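Local coordinates for replication protein (Sphinx1.76-related DNA, PDB 6H24) that probably initiates replication of its small DNA element, this chain being the N-terminal winged-helix (WH1) domain of the longer protein, at residues I25-I30 and L45-S50; S50-Q55 and Y64-D69; S1-K6 and V118-R123; R77-Q82 and A114-P119. All blocks are in the same frame, centred on the assembly; numbering follows the deposited sequence.

Contact 1: I25-I30 and L45-S50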
loop_
_atom_site.group_PDB
_atom_site.type_symbol
_atom_site.label_atom_id
_atom_site.label_comp_id
_atom_site.label_asym_id
_atom_site.label_seq_id
_atom_site.Cartn_x
_atom_site.Cartn_y
_atom_site.Cartn_z
ATOM N N ILE A 25 1.626 -13.728 7.823
ATOM C CA ILE A 25 2.745 -13.465 6.918
ATOM C C ILE A 25 3.502 -14.751 6.610
ATOM O O ILE A 25 3.820 -15.038 5.447
ATOM C CB ILE A 25 3.664 -12.381 7.511
ATOM C CG1 ILE A 25 2.960 -11.025 7.473
ATOM C CG2 ILE A 25 4.995 -12.315 6.760
ATOM C CD1 ILE A 25 3.679 -9.948 8.265
ATOM N N LEU A 26 3.814 -15.540 7.645
ATOM C CA LEU A 26 4.529 -16.797 7.429
ATOM C C LEU A 26 3.743 -17.711 6.497
ATOM O O LEU A 26 4.317 -18.350 5.606
ATOM C CB LEU A 26 4.801 -17.496 8.768
ATOM N N LEU A 27 2.425 -17.794 6.691
ATOM C CA LEU A 27 1.613 -18.671 5.859
ATOM C C LEU A 27 1.593 -18.201 4.411
ATOM O O LEU A 27 1.611 -19.024 3.490
ATOM C CB LEU A 27 0.188 -18.740 6.413
ATOM C CG LEU A 27 0.020 -19.460 7.748
ATOM C CD1 LEU A 27 -1.362 -19.137 8.307
ATOM C CD2 LEU A 27 0.215 -20.959 7.603
ATOM N N ALA A 28 1.505 -16.885 4.184
ATOM C CA ALA A 28 1.545 -16.376 2.818
ATOM C C ALA A 28 2.840 -16.795 2.133
ATOM O O ALA A 28 2.834 -17.175 0.956
ATOM C CB ALA A 28 1.384 -14.854 2.809
ATOM N N ILE A 29 3.955 -16.716 2.860
ATOM C CA ILE A 29 5.254 -17.118 2.314
ATOM C C ILE A 29 5.262 -18.603 1.983
ATOM O O ILE A 29 5.691 -19.016 0.899
ATOM C CB ILE A 29 6.380 -16.768 3.307
ATOM C CG1 ILE A 29 6.519 -15.256 3.462
ATOM C CG2 ILE A 29 7.701 -17.393 2.869
ATOM C CD1 ILE A 29 7.290 -14.840 4.690
ATOM N N ILE A 30 4.802 -19.427 2.921
ATOM C CA ILE A 30 4.808 -20.877 2.735
ATOM C C ILE A 30 3.910 -21.278 1.572
ATOM O O ILE A 30 4.306 -22.058 0.698
ATOM C CB ILE A 30 4.381 -21.572 4.040
ATOM C CG1 ILE A 30 5.475 -21.416 5.095
ATOM C CG2 ILE A 30 4.057 -23.045 3.792
ATOM C CD1 ILE A 30 5.045 -21.848 6.478
ATOM N N LEU A 45 -1.288 -12.793 -2.736
ATOM C CA LEU A 45 -0.896 -14.062 -2.141
ATOM C C LEU A 45 -2.080 -14.606 -1.358
ATOM O O LEU A 45 -2.664 -13.891 -0.543
ATOM C CB LEU A 45 0.302 -13.865 -1.220
ATOM C CG LEU A 45 1.560 -13.331 -1.897
ATOM C CD1 LEU A 45 2.597 -12.958 -0.870
ATOM C CD2 LEU A 45 2.097 -14.387 -2.835
ATOM N N THR A 46 -2.441 -15.857 -1.617
ATOM C CA THR A 46 -3.563 -16.489 -0.942
ATOM C C THR A 46 -3.094 -17.195 0.327
ATOM O O THR A 46 -2.006 -17.778 0.365
ATOM C CB THR A 46 -4.262 -17.482 -1.875
ATOM O OG1 THR A 46 -4.783 -16.782 -3.015
ATOM C CG2 THR A 46 -5.402 -18.205 -1.161
ATOM N N VAL A 47 -3.918 -17.110 1.372
ATOM C CA VAL A 47 -3.741 -17.872 2.604
ATOM C C VAL A 47 -5.046 -18.593 2.910
ATOM O O VAL A 47 -6.112 -17.967 2.954
ATOM C CB VAL A 47 -3.333 -16.988 3.798
ATOM C CG1 VAL A 47 -3.278 -17.818 5.083
ATOM C CG2 VAL A 47 -1.995 -16.318 3.536
ATOM N N HIS A 48 -4.964 -19.905 3.097
ATOM C CA HIS A 48 -6.108 -20.730 3.445
ATOM C C HIS A 48 -6.180 -20.936 4.949
ATOM O O HIS A 48 -5.167 -21.217 5.594
ATOM C CB HIS A 48 -6.032 -22.098 2.760
ATOM C CG HIS A 48 -6.272 -22.059 1.284
ATOM N ND1 HIS A 48 -5.356 -21.557 0.387
ATOM C CD2 HIS A 48 -7.325 -22.485 0.548
ATOM C CE1 HIS A 48 -5.842 -21.659 -0.838
ATOM N NE2 HIS A 48 -7.036 -22.215 -0.767
ATOM N N ALA A 49 -7.384 -20.806 5.510
ATOM C CA ALA A 49 -7.563 -21.186 6.907
ATOM C C ALA A 49 -7.141 -22.634 7.135
ATOM O O ALA A 49 -6.636 -22.971 8.211
ATOM C CB ALA A 49 -9.015 -20.981 7.343
ATOM N N SER A 50 -7.330 -23.497 6.131
ATOM C CA SER A 50 -6.914 -24.889 6.258
ATOM C C SER A 50 -5.410 -24.996 6.473
ATOM O O SER A 50 -4.949 -25.850 7.238
ATOM C CB SER A 50 -7.327 -25.673 5.011
ATOM O OG SER A 50 -6.840 -25.050 3.832
HETATM O O HOH W 1 0.463 -17.316 -0.687
#
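Val47 straddles two neighbouring residues of the helix, Leu27 and Ala28, with one methyl for each. Its CG1, anti to the backbone N (chi1 175°), lies 3.8 Å from Leu27 CB and also meets Leu27 CD1, the two side chains crossing at about a right angle. The other branch presses on the helix backbone itself: Val47 CG2 sits 3.6 Å from Ala28 N and 3.8 Å from Ala28 CB. The small side chain of Ala28 is consistent with the close approach of the strand, the CA atoms of Ala28 and Val47 being 5.5 Å apart. This is the tight half of the contact, buried and without a direct hydrogen bond. An alanine in place of Val47 would probably open a gap against Leu27 CB and the backbone of Ala28, since both methyls that fill it would be gone.

Toward the start of the strand the fit is looser. Leu45 CB stays 4.3 Å from Ala28 CB, and beside partly exposed Thr46 a water bridges the two backbones. It donates to Ala28 O at 2.9 Å and to Thr46 O at 2.7 Å, joining a helix carbonyl to a strand carbonyl that could not bond each other directly. The strand's other partner is strand 108-113, where Leu45 and Val47 pair with Ile111 and Val109, while Leu27 continues onto Tyr52 of helix 49-56. A helix packed across a short strand, 112° between their directions, with another helix following at once, is consistent with helix 19-34, strand 45-48 and helix 49-56 serving as H1, S1 and H2 of a winged-helix domain.

Contact 2: S50-Q55 and Y64-D69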
loop_
_atom_site.group_PDB
_atom_site.type_symbol
_atom_site.label_atom_id
_atom_site.label_comp_id
_atom_site.label_asym_id
_atom_site.label_seq_id
_atom_site.Cartn_x
_atom_site.Cartn_y
_atom_site.Cartn_z
ATOM N N SER A 50 -7.330 -23.497 6.131
ATOM C CA SER A 50 -6.914 -24.889 6.258
ATOM C C SER A 50 -5.410 -24.996 6.473
ATOM O O SER A 50 -4.949 -25.850 7.238
ATOM C CB SER A 50 -7.327 -25.673 5.011
ATOM O OG SER A 50 -6.840 -25.050 3.832
ATOM N N SER A 51 -4.627 -24.131 5.822
ATOM C CA SER A 51 -3.181 -24.139 6.033
ATOM C C SER A 51 -2.836 -23.652 7.437
ATOM O O SER A 51 -1.940 -24.197 8.088
ATOM C CB SER A 51 -2.481 -23.280 4.983
ATOM O OG SER A 51 -2.803 -23.703 3.671
ATOM N N TYR A 52 -3.539 -22.619 7.913
ATOM C CA TYR A 52 -3.346 -22.149 9.284
ATOM C C TYR A 52 -3.588 -23.284 10.261
ATOM O O TYR A 52 -2.779 -23.520 11.171
ATOM C CB TYR A 52 -4.274 -20.942 9.516
ATOM C CG TYR A 52 -4.185 -20.225 10.853
ATOM C CD1 TYR A 52 -2.982 -20.097 11.536
ATOM C CD2 TYR A 52 -5.296 -19.575 11.374
ATOM C CE1 TYR A 52 -2.913 -19.410 12.746
ATOM C CE2 TYR A 52 -5.235 -18.882 12.571
ATOM C CZ TYR A 52 -4.043 -18.801 13.251
ATOM O OH TYR A 52 -4.003 -18.106 14.443
ATOM N N ILE A 53 -4.662 -24.036 10.040
ATOM C CA ILE A 53 -4.962 -25.202 10.863
ATOM C C ILE A 53 -3.845 -26.235 10.753
ATOM O O ILE A 53 -3.360 -26.757 11.764
ATOM C CB ILE A 53 -6.320 -25.794 10.443
ATOM C CG1 ILE A 53 -7.450 -24.836 10.818
ATOM C CG2 ILE A 53 -6.532 -27.162 11.071
ATOM C CD1 ILE A 53 -8.740 -25.116 10.088
ATOM N N ASN A 54 -3.408 -26.536 9.524
ATOM C CA ASN A 54 -2.411 -27.586 9.330
ATOM C C ASN A 54 -1.044 -27.179 9.863
ATOM O O ASN A 54 -0.283 -28.035 10.333
ATOM C CB ASN A 54 -2.285 -27.947 7.848
ATOM C CG ASN A 54 -3.465 -28.747 7.334
ATOM O OD1 ASN A 54 -4.207 -29.352 8.107
ATOM N ND2 ASN A 54 -3.636 -28.763 6.018
ATOM N N GLN A 55 -0.706 -25.892 9.789
ATOM C CA GLN A 55 0.631 -25.466 10.183
ATOM C C GLN A 55 0.740 -25.241 11.688
ATOM O O GLN A 55 1.786 -25.526 12.279
ATOM C CB GLN A 55 1.018 -24.191 9.431
ATOM C CG GLN A 55 1.497 -24.426 8.002
ATOM C CD GLN A 55 2.936 -24.912 7.938
ATOM O OE1 GLN A 55 3.745 -24.615 8.817
ATOM N NE2 GLN A 55 3.261 -25.661 6.890
ATOM N N TYR A 64 -10.401 -19.045 10.527
ATOM C CA TYR A 64 -10.637 -18.105 9.440
ATOM C C TYR A 64 -10.886 -16.696 9.969
ATOM O O TYR A 64 -10.288 -15.731 9.487
ATOM C CB TYR A 64 -11.804 -18.561 8.574
ATOM C CG TYR A 64 -12.227 -17.518 7.563
ATOM C CD1 TYR A 64 -11.352 -17.079 6.585
ATOM C CD2 TYR A 64 -13.496 -16.959 7.604
ATOM C CE1 TYR A 64 -11.735 -16.119 5.660
ATOM C CE2 TYR A 64 -13.890 -15.999 6.685
ATOM C CZ TYR A 64 -13.002 -15.583 5.715
ATOM O OH TYR A 64 -13.380 -14.632 4.796
ATOM N N GLN A 65 -11.761 -16.554 10.971
ATOM C CA GLN A 65 -12.018 -15.224 11.519
ATOM C C GLN A 65 -10.735 -14.596 12.052
ATOM O O GLN A 65 -10.512 -13.389 11.900
ATOM C CB GLN A 65 -13.074 -15.292 12.619
ATOM C CG GLN A 65 -13.575 -13.924 13.066
ATOM C CD GLN A 65 -14.340 -13.199 11.963
ATOM O OE1 GLN A 65 -15.254 -13.759 11.355
ATOM N NE2 GLN A 65 -13.960 -11.959 11.695
ATOM N N ALA A 66 -9.878 -15.402 12.691
ATOM C CA ALA A 66 -8.607 -14.890 13.186
ATOM C C ALA A 66 -7.762 -14.327 12.052
ATOM O O ALA A 66 -7.180 -13.243 12.181
ATOM C CB ALA A 66 -7.844 -16.004 13.906
ATOM N N LEU A 67 -7.700 -15.039 10.929
ATOM C CA LEU A 67 -6.964 -14.543 9.772
ATOM C C LEU A 67 -7.607 -13.285 9.203
ATOM O O LEU A 67 -6.912 -12.317 8.867
ATOM C CB LEU A 67 -6.912 -15.624 8.700
ATOM C CG LEU A 67 -6.047 -16.849 8.951
ATOM C CD1 LEU A 67 -6.245 -17.769 7.771
ATOM C CD2 LEU A 67 -4.588 -16.468 9.125
ATOM N N LYS A 68 -8.934 -13.281 9.091
ATOM C CA LYS A 68 -9.642 -12.110 8.587
ATOM C C LYS A 68 -9.338 -10.887 9.439
ATOM O O LYS A 68 -9.046 -9.801 8.915
ATOM C CB LYS A 68 -11.138 -12.422 8.575
ATOM C CG LYS A 68 -12.021 -11.442 7.860
ATOM C CD LYS A 68 -13.366 -12.102 7.615
ATOM C CE LYS A 68 -14.434 -11.080 7.309
ATOM N NZ LYS A 68 -15.793 -11.687 7.209
ATOM N N ASP A 69 -9.390 -11.046 10.763
ATOM C CA ASP A 69 -9.089 -9.942 11.667
ATOM C C ASP A 69 -7.614 -9.556 11.625
ATOM O O ASP A 69 -7.278 -8.376 11.759
ATOM C CB ASP A 69 -9.510 -10.305 13.093
ATOM C CG ASP A 69 -11.017 -10.323 13.267
ATOM O OD1 ASP A 69 -11.508 -11.067 14.139
ATOM O OD2 ASP A 69 -11.712 -9.618 12.507
#
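Ala66 is the first residue along 64-69 to reach Tyr52, and it does so at the rim of the ring. Its CB lies near the ring plane, 4.1 Å from Tyr52 CE2, an apolar touch against the edge.

Leu67 comes next and takes a face. Its CD2 stands over the Tyr52 ring, 4.2 Å from the centroid and 23° off the normal, a CH-pi contact displaced toward the rim. The branch point is nearer still, Leu67 CG to Tyr52 CD2 at 3.7 Å, while CD1 reaches back to Tyr52 CB at 4.1 Å, so the leucine is laid along the tyrosine from its CB to the near side of the ring. The two side chains run past each other in opposite directions. On the tyrosine side, CG anti to the backbone N (chi1 -176°) carries the ring across to helix 60-75. Helices 49-56 and 60-75, joined by a short turn, are consistent with the helix-turn-helix unit of a winged-helix domain, and this ring joins them, touching Ala63 as well and packing on Val20 and Leu27 of helix 19-34. A serine in place of Leu67 would probably leave that ring face without its methyl cover and the tyrosine freer to turn.

Beyond Leu67 the helix turns to other partners: Lys68 NZ forms a salt bridge with Asp104, and its side chain makes a cation-pi contact with Tyr102.

Contact 3: S1-K6 and V118-R123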
loop_
_atom_site.group_PDB
_atom_site.type_symbol
_atom_site.label_atom_id
_atom_site.label_comp_id
_atom_site.label_asym_id
_atom_site.label_seq_id
_atom_site.Cartn_x
_atom_site.Cartn_y
_atom_site.Cartn_z
ATOM N N SER A 1 24.348 1.672 5.910
ATOM C CA SER A 1 23.853 1.569 4.542
ATOM C C SER A 1 22.327 1.561 4.545
ATOM O O SER A 1 21.710 1.310 5.577
ATOM C CB SER A 1 24.384 0.307 3.868
ATOM O OG SER A 1 23.692 -0.839 4.332
ATOM N N ASP A 2 21.725 1.812 3.380
ATOM C CA ASP A 2 20.274 1.933 3.306
ATOM C C ASP A 2 19.581 0.634 3.701
ATOM O O ASP A 2 18.609 0.647 4.464
ATOM C CB ASP A 2 19.850 2.351 1.898
ATOM C CG ASP A 2 19.919 3.849 1.690
ATOM O OD1 ASP A 2 20.429 4.556 2.585
ATOM O OD2 ASP A 2 19.454 4.319 0.632
ATOM N N LEU A 3 20.049 -0.501 3.178
ATOM C CA LEU A 3 19.340 -1.752 3.434
ATOM C C LEU A 3 19.405 -2.131 4.910
ATOM O O LEU A 3 18.423 -2.634 5.467
ATOM C CB LEU A 3 19.909 -2.877 2.566
ATOM C CG LEU A 3 19.164 -4.217 2.645
ATOM C CD1 LEU A 3 17.666 -4.094 2.322
ATOM C CD2 LEU A 3 19.854 -5.229 1.714
ATOM N N ILE A 4 20.525 -1.832 5.576
ATOM C CA ILE A 4 20.625 -2.101 7.007
ATOM C C ILE A 4 19.648 -1.229 7.785
ATOM O O ILE A 4 19.004 -1.693 8.734
ATOM C CB ILE A 4 22.073 -1.885 7.488
ATOM N N VAL A 5 19.489 0.032 7.379
ATOM C CA VAL A 5 18.588 0.929 8.097
ATOM C C VAL A 5 17.146 0.455 7.958
ATOM O O VAL A 5 16.388 0.434 8.937
ATOM C CB VAL A 5 18.760 2.375 7.601
ATOM C CG1 VAL A 5 17.748 3.289 8.263
ATOM C CG2 VAL A 5 20.162 2.876 7.911
ATOM N N LYS A 6 16.726 0.110 6.736
ATOM C CA LYS A 6 15.347 -0.335 6.540
ATOM C C LYS A 6 15.101 -1.652 7.268
ATOM O O LYS A 6 14.062 -1.828 7.912
ATOM C CB LYS A 6 15.015 -0.432 5.049
ATOM C CG LYS A 6 13.540 -0.771 4.785
ATOM C CD LYS A 6 13.157 -0.805 3.297
ATOM C CE LYS A 6 13.929 -1.794 2.458
ATOM N NZ LYS A 6 13.325 -1.837 1.096
ATOM N N VAL A 118 8.842 -6.206 0.362
ATOM C CA VAL A 118 9.125 -7.356 -0.499
ATOM C C VAL A 118 10.575 -7.837 -0.385
ATOM O O VAL A 118 10.790 -9.052 -0.258
ATOM C CB VAL A 118 8.719 -7.040 -1.941
ATOM C CG1 VAL A 118 9.246 -8.098 -2.885
ATOM C CG2 VAL A 118 7.202 -6.922 -2.083
ATOM N N PRO A 119 11.596 -6.975 -0.450
ATOM C CA PRO A 119 12.982 -7.482 -0.414
ATOM C C PRO A 119 13.396 -8.031 0.936
ATOM O O PRO A 119 14.429 -8.706 1.019
ATOM C CB PRO A 119 13.834 -6.258 -0.780
ATOM C CG PRO A 119 12.948 -5.076 -0.603
ATOM C CD PRO A 119 11.528 -5.523 -0.714
ATOM N N LEU A 120 12.625 -7.771 1.986
ATOM C CA LEU A 120 12.928 -8.250 3.329
ATOM C C LEU A 120 12.031 -9.406 3.757
ATOM O O LEU A 120 12.002 -9.744 4.942
ATOM C CB LEU A 120 12.809 -7.097 4.326
ATOM C CG LEU A 120 13.909 -6.042 4.202
ATOM C CD1 LEU A 120 13.536 -4.752 4.923
ATOM C CD2 LEU A 120 15.227 -6.585 4.729
ATOM N N ILE A 121 11.311 -10.036 2.825
ATOM C CA ILE A 121 10.388 -11.102 3.204
ATOM C C ILE A 121 11.140 -12.279 3.829
ATOM O O ILE A 121 10.656 -12.890 4.786
ATOM C CB ILE A 121 9.547 -11.541 1.995
ATOM C CG1 ILE A 121 8.423 -10.534 1.739
ATOM C CG2 ILE A 121 8.924 -12.904 2.243
ATOM C CD1 ILE A 121 7.286 -10.620 2.748
ATOM N N THR A 122 12.326 -12.617 3.312
ATOM C CA THR A 122 13.058 -13.727 3.911
ATOM C C THR A 122 13.519 -13.383 5.322
ATOM O O THR A 122 13.579 -14.270 6.185
ATOM C CB THR A 122 14.241 -14.152 3.042
ATOM O OG1 THR A 122 13.740 -14.635 1.793
ATOM C CG2 THR A 122 15.012 -15.274 3.726
ATOM N N ARG A 123 13.849 -12.114 5.576
ATOM C CA ARG A 123 14.183 -11.699 6.934
ATOM C C ARG A 123 12.974 -11.828 7.854
ATOM O O ARG A 123 13.107 -12.231 9.016
ATOM C CB ARG A 123 14.699 -10.262 6.934
ATOM C CG ARG A 123 16.057 -10.094 6.270
ATOM C CD ARG A 123 17.187 -10.569 7.181
ATOM N NE ARG A 123 17.288 -9.760 8.395
ATOM C CZ ARG A 123 16.927 -10.159 9.614
ATOM N NH1 ARG A 123 16.438 -11.375 9.821
ATOM N NH2 ARG A 123 17.065 -9.329 10.638
#
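This is a partly buried, mainly apolar contact in which Leu3 and Lys6 of the first helix, 2-14, meet Pro119 and Leu120 at the entry to the last helix, 121-128. It brings the first and last helices of this WH1 domain together. Nothing across the pair of segments is hydrogen-bonded, and the CA atoms of Lys6 and Leu120, the nearest in register, remain 8.9 Å apart, so long side chains must span the distance.

Lys6 does most of that work with its hydrocarbon part. The chain leaves the helix extended, CG anti to the backbone N (chi1 -175°), then bends at chi3 (59°), which sets CG and CE on the same methyl: Leu120 CD1 lies 3.9 Å from Lys6 CE and 4.0 Å from Lys6 CG. The bend also brings the ammonium group up to the CG corner of the proline, with Lys6 NZ 3.7 Å from Pro119 CG, the two side chains crossing at about a right angle. The charge itself finds its polar partner just beyond, in the backbone oxygen of Ala116, so the hydrocarbon part of this buried lysine packs while the ammonium bonds to Ala116 O.

Leu120, at the N-cap position of helix 121-128, also packs on Asp7 and Leu10 of the first helix. A turn further on, Arg123 adds a salt bridge from NE to Asp7. On the more exposed side, Leu3 extends its CD1 to the second methyl of the same leucine, Leu120 CD2, at 4.2 Å.

Contact 4: R77-Q82 and A114-P119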
loop_
_atom_site.group_PDB
_atom_site.type_symbol
_atom_site.label_atom_id
_atom_site.label_comp_id
_atom_site.label_asym_id
_atom_site.label_seq_id
_atom_site.Cartn_x
_atom_site.Cartn_y
_atom_site.Cartn_z
ATOM N N ARG A 77 -1.136 -0.918 9.902
ATOM C CA ARG A 77 0.181 -0.571 10.417
ATOM C C ARG A 77 1.026 0.184 9.388
ATOM O O ARG A 77 0.783 0.143 8.179
ATOM C CB ARG A 77 0.909 -1.840 10.860
ATOM C CG ARG A 77 0.164 -2.599 11.948
ATOM C CD ARG A 77 1.013 -3.686 12.552
ATOM N NE ARG A 77 0.241 -4.480 13.495
ATOM C CZ ARG A 77 0.059 -4.157 14.768
ATOM N NH1 ARG A 77 0.607 -3.054 15.263
ATOM N NH2 ARG A 77 -0.673 -4.936 15.552
ATOM N N GLN A 78 2.048 0.866 9.903
ATOM C CA GLN A 78 3.004 1.608 9.087
ATOM C C GLN A 78 4.352 1.606 9.798
ATOM O O GLN A 78 4.439 1.373 11.007
ATOM C CB GLN A 78 2.522 3.044 8.833
ATOM C CG GLN A 78 2.364 3.898 10.089
ATOM C CD GLN A 78 1.823 5.292 9.795
ATOM O OE1 GLN A 78 2.570 6.269 9.779
ATOM N NE2 GLN A 78 0.526 5.381 9.542
ATOM N N PHE A 79 5.412 1.845 9.026
ATOM C CA PHE A 79 6.747 2.036 9.592
ATOM C C PHE A 79 7.498 3.073 8.763
ATOM O O PHE A 79 7.173 3.322 7.598
ATOM C CB PHE A 79 7.525 0.707 9.676
ATOM C CG PHE A 79 7.907 0.119 8.344
ATOM C CD1 PHE A 79 6.975 -0.549 7.563
ATOM C CD2 PHE A 79 9.217 0.180 7.903
ATOM C CE1 PHE A 79 7.338 -1.102 6.344
ATOM C CE2 PHE A 79 9.587 -0.374 6.691
ATOM C CZ PHE A 79 8.651 -1.020 5.916
ATOM N N SER A 80 8.506 3.687 9.388
ATOM C CA SER A 80 9.226 4.807 8.797
ATOM C C SER A 80 10.729 4.562 8.844
ATOM O O SER A 80 11.240 3.871 9.732
ATOM C CB SER A 80 8.900 6.117 9.518
ATOM O OG SER A 80 7.523 6.428 9.395
ATOM N N TYR A 81 11.429 5.135 7.866
ATOM C CA TYR A 81 12.877 4.991 7.743
ATOM C C TYR A 81 13.348 6.011 6.712
ATOM O O TYR A 81 12.539 6.663 6.049
ATOM C CB TYR A 81 13.261 3.559 7.338
ATOM C CG TYR A 81 12.686 3.148 6.004
ATOM C CD1 TYR A 81 11.387 2.673 5.906
ATOM C CD2 TYR A 81 13.440 3.242 4.833
ATOM C CE1 TYR A 81 10.843 2.309 4.692
ATOM C CE2 TYR A 81 12.900 2.876 3.609
ATOM C CZ TYR A 81 11.597 2.417 3.550
ATOM O OH TYR A 81 11.042 2.054 2.347
ATOM N N GLN A 82 14.662 6.110 6.541
ATOM C CA GLN A 82 15.232 7.052 5.591
ATOM C C GLN A 82 16.013 6.277 4.533
ATOM O O GLN A 82 16.543 5.195 4.801
ATOM C CB GLN A 82 16.176 8.075 6.248
ATOM C CG GLN A 82 15.539 9.094 7.179
ATOM C CD GLN A 82 16.589 9.948 7.872
ATOM O OE1 GLN A 82 16.613 10.062 9.098
ATOM N NE2 GLN A 82 17.469 10.556 7.081
ATOM N N ALA A 114 3.635 -4.495 0.527
ATOM C CA ALA A 114 4.110 -3.219 0.032
ATOM C C ALA A 114 5.521 -3.363 -0.533
ATOM O O ALA A 114 6.290 -4.226 -0.098
ATOM C CB ALA A 114 4.105 -2.184 1.148
ATOM N N PRO A 115 5.896 -2.518 -1.496
ATOM C CA PRO A 115 7.196 -2.741 -2.163
ATOM C C PRO A 115 8.403 -2.613 -1.251
ATOM O O PRO A 115 9.415 -3.277 -1.496
ATOM C CB PRO A 115 7.215 -1.690 -3.283
ATOM C CG PRO A 115 6.145 -0.689 -2.932
ATOM C CD PRO A 115 5.117 -1.428 -2.113
ATOM N N ALA A 116 8.339 -1.812 -0.190
ATOM C CA ALA A 116 9.487 -1.711 0.705
ATOM C C ALA A 116 9.728 -3.006 1.472
ATOM O O ALA A 116 10.872 -3.290 1.868
ATOM C CB ALA A 116 9.277 -0.567 1.696
ATOM N N VAL A 117 8.675 -3.786 1.697
ATOM C CA VAL A 117 8.768 -5.006 2.488
ATOM C C VAL A 117 9.214 -6.195 1.643
ATOM O O VAL A 117 9.911 -7.086 2.147
ATOM C CB VAL A 117 7.405 -5.261 3.156
ATOM C CG1 VAL A 117 7.392 -6.599 3.863
ATOM C CG2 VAL A 117 7.087 -4.126 4.134
ATOM N N VAL A 118 8.842 -6.206 0.362
ATOM C CA VAL A 118 9.125 -7.356 -0.499
ATOM C C VAL A 118 10.575 -7.837 -0.385
ATOM O O VAL A 118 10.790 -9.052 -0.258
ATOM C CB VAL A 118 8.719 -7.040 -1.941
ATOM C CG1 VAL A 118 9.246 -8.098 -2.885
ATOM C CG2 VAL A 118 7.202 -6.922 -2.083
ATOM N N PRO A 119 11.596 -6.975 -0.450
ATOM C CA PRO A 119 12.982 -7.482 -0.414
ATOM C C PRO A 119 13.396 -8.031 0.936
ATOM O O PRO A 119 14.429 -8.706 1.019
ATOM C CB PRO A 119 13.834 -6.258 -0.780
ATOM C CG PRO A 119 12.948 -5.076 -0.603
ATOM C CD PRO A 119 11.528 -5.523 -0.714
#
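Ala114 O is gripped by two backbone amides of its own turn, Val117 N at 3.0 Å and Val118 N at a longer 3.3 Å. This pair of bonds folds 114-118 tightly and presents Ala116 and Val117 to the strand, where Phe79 and Tyr81 receive them. Val117 CG2 lies 3.8 Å from Phe79 CE1 and almost as close to CZ, meeting the ring obliquely at its far end. Ala116 CB touches both aromatics, 4.3 Å from Phe79 CZ and, in a markedly tight touch, 3.2 Å from Tyr81 OH.

Strand 78-85 pairs with 88-95 as a beta hairpin, outside the probable helix-turn-helix part of this WH1 domain, and here its buried face rests on the loop that leads from strand 108-113 to helix 121-128. Both rings leave the strand with CG wedged between the backbone N and the carbonyl carbon (chi1 68° in Phe79, 61° in Tyr81), which turns the two side by side toward the loop. Phe79 also meets Trp96 edge-to-face, and helix 2-14 covers Tyr81 through Lys6 and Ala9. Gln99 of the second subunit packs against both Tyr81 and Ala116.

In the fold
The touching residues of contacts 1, 2 and 4 are buried or partly exposed, whereas contact 3 reaches the surface through Leu3 and Pro119. Contacts 1 and 2 share helix 49-56 and touch directly, Leu27 CD1 lying 3.6 Å from Tyr52 CB, so helices 19-34, 49-56 and 60-75, probably the winged-helix core, are packed together. Some 20 to 27 Å away between centres, on the opposite side of the chain's centre, contacts 3 and 4 overlap at Val118-Pro119 and are tied by Lys6 NZ to Ala116 O. Chemistry follows place: valine methyls on a helix, with one bridging water, in contact 1, a CH-pi face in contact 2, a lysine's hydrocarbon chain in contact 3, and aromatics beside the second subunit in contact 4.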